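Local coordinates for surface presentation of antigens protein SpaO (Salmonella typhimurium, PDB 4YX1) that takes part in the type III secretion pathway needed for Salmonella entry into mammalian cells, with this chain being the protein's C-terminal, FliN-like SPOA2 domain, at residues 8-13 with 41-46. Residues are numbered along the deposited sequence; the frame is centred on the assembly and turned at random.
Sequences EFVLYR and EIMANG
Glu8 and Val10 bond through their backbones to Met43 and Glu41, joining strands 8-10 and 41-44 as antiparallel neighbours. Each pair is hydrogen-bonded in both directions: Met43 N reaches Glu8 O at 2.8 Å, and Val10 N reaches Glu41 O at the same 2.8 Å. Between them Phe9 faces Ile42 as a non-hydrogen-bonded pair.

The apolar contacts fall on both faces of the sheet. On one, the Phe9 ring and Ile42 lie side by side, CE2 to CG1 3.9 Å, with Val63 and Ile65 of strand 61-65 packed against them. On the other, Val10 CG2 meets Met43 CG at 3.7 Å. Met43, a selenomethionine, bends at chi2 and chi3 (-74° and -66°), and this carries its CE over one face of the Arg13 guanidinium, 3.8 Å from NH1.

Beyond the corner at Leu11, Arg13 returns to grip Glu41 side-on in a salt bridge: NE to OE1 at 2.7 Å and NH2 to OE2 at 2.9 Å. Both oxygens lie near the guanidinium plane, yet both nitrogens approach from above the carboxylate, the two planes being 44° apart. A water sits within hydrogen-bonding distance of Glu41 OE1 and Val10 O.

Glu8, Phe9, Val10, Tyr12 and Arg13 also pair with an antiparallel strand of the second subunit, continuing the sheet through the dimer, as in the intertwined SPOA dimers of the FliN family. Gripped by Arg13, the carboxylate of buried Glu41 would be expected to stay ionised.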
# COMPACT_ATOMS: atom_id res chain seq x y z
N GLU A 8 1.22 4.47 -6.33
CA GLU A 8 0.76 3.59 -5.27
C GLU A 8 1.27 4.04 -3.92
O GLU A 8 2.42 4.49 -3.79
CB GLU A 8 1.22 2.15 -5.51
CG GLU A 8 0.67 1.48 -6.74
CD GLU A 8 1.03 0.01 -6.76
OE1 GLU A 8 2.01 -0.35 -6.09
OE2 GLU A 8 0.34 -0.79 -7.43
N PHE A 9 0.42 3.89 -2.91
CA PHE A 9 0.82 4.02 -1.52
C PHE A 9 0.82 2.62 -0.97
O PHE A 9 -0.24 2.00 -0.85
CB PHE A 9 -0.13 4.94 -0.74
CG PHE A 9 -0.10 6.35 -1.20
CD1 PHE A 9 -0.88 6.76 -2.28
CD2 PHE A 9 0.74 7.27 -0.60
CE1 PHE A 9 -0.85 8.06 -2.72
CE2 PHE A 9 0.78 8.58 -1.04
CZ PHE A 9 -0.01 8.98 -2.10
N VAL A 10 2.01 2.10 -0.66
CA VAL A 10 2.16 0.70 -0.32
C VAL A 10 2.45 0.55 1.16
O VAL A 10 3.41 1.12 1.68
CB VAL A 10 3.27 0.04 -1.17
CG1 VAL A 10 3.52 -1.39 -0.76
CG2 VAL A 10 2.91 0.11 -2.65
N LEU A 11 1.60 -0.18 1.86
CA LEU A 11 1.74 -0.35 3.29
C LEU A 11 2.83 -1.36 3.60
O LEU A 11 3.54 -1.24 4.60
CB LEU A 11 0.41 -0.78 3.91
CG LEU A 11 0.36 -0.96 5.42
CD1 LEU A 11 0.88 0.29 6.09
CD2 LEU A 11 -1.06 -1.19 5.83
N TYR A 12 2.97 -2.36 2.74
CA TYR A 12 3.95 -3.40 2.97
C TYR A 12 4.22 -4.11 1.66
O TYR A 12 3.30 -4.38 0.90
CB TYR A 12 3.45 -4.38 4.05
CG TYR A 12 4.46 -5.45 4.39
CD1 TYR A 12 5.71 -5.12 4.91
CD2 TYR A 12 4.17 -6.78 4.17
CE1 TYR A 12 6.64 -6.11 5.20
CE2 TYR A 12 5.08 -7.77 4.47
CZ TYR A 12 6.32 -7.43 4.97
OH TYR A 12 7.23 -8.42 5.26
N ARG A 13 5.48 -4.37 1.36
CA ARG A 13 5.79 -5.21 0.23
C ARG A 13 6.92 -6.15 0.56
O ARG A 13 7.74 -5.89 1.44
CB ARG A 13 6.13 -4.37 -0.98
CG ARG A 13 7.21 -3.38 -0.73
CD ARG A 13 7.70 -2.78 -2.05
NE ARG A 13 8.68 -1.74 -1.78
CZ ARG A 13 9.71 -1.44 -2.55
NH1 ARG A 13 9.92 -2.09 -3.69
NH2 ARG A 13 10.53 -0.48 -2.18
N GLU A 41 5.31 3.27 1.58
CA GLU A 41 6.14 3.60 0.45
C GLU A 41 5.32 4.18 -0.68
O GLU A 41 4.24 3.69 -1.00
CB GLU A 41 6.89 2.36 -0.01
CG GLU A 41 7.90 1.91 1.02
CD GLU A 41 8.65 0.68 0.58
OE1 GLU A 41 8.00 -0.37 0.40
OE2 GLU A 41 9.89 0.75 0.42
N ILE A 42 5.82 5.26 -1.26
CA ILE A 42 5.17 5.90 -2.39
C ILE A 42 5.88 5.46 -3.65
O ILE A 42 7.07 5.74 -3.81
CB ILE A 42 5.19 7.42 -2.23
CG1 ILE A 42 4.57 7.80 -0.89
CG2 ILE A 42 4.47 8.12 -3.39
CD1 ILE A 42 5.19 8.98 -0.26
N MSE A 43 5.16 4.76 -4.52
CA MSE A 43 5.68 4.18 -5.75
C MSE A 43 5.12 4.89 -6.95
O MSE A 43 3.94 5.22 -6.99
CB MSE A 43 5.32 2.69 -5.86
CG MSE A 43 5.45 1.89 -4.59
SE MSE A 43 7.29 1.53 -4.12
CE MSE A 43 7.83 0.39 -5.59
N ALA A 44 5.96 5.12 -7.95
CA ALA A 44 5.52 5.68 -9.22
C ALA A 44 6.02 4.75 -10.31
O ALA A 44 7.22 4.56 -10.45
CB ALA A 44 6.06 7.09 -9.42
N ASN A 45 5.09 4.14 -11.05
CA ASN A 45 5.42 3.14 -12.06
C ASN A 45 6.36 2.08 -11.51
O ASN A 45 7.32 1.67 -12.17
CB ASN A 45 6.02 3.79 -13.31
CG ASN A 45 5.00 4.58 -14.10
OD1 ASN A 45 3.81 4.53 -13.81
ND2 ASN A 45 5.47 5.31 -15.09
N GLY A 46 6.11 1.66 -10.28
CA GLY A 46 6.87 0.58 -9.68
C GLY A 46 8.21 0.97 -9.12
O GLY A 46 8.98 0.10 -8.69
O HOH W 1 5.89 -0.73 2.23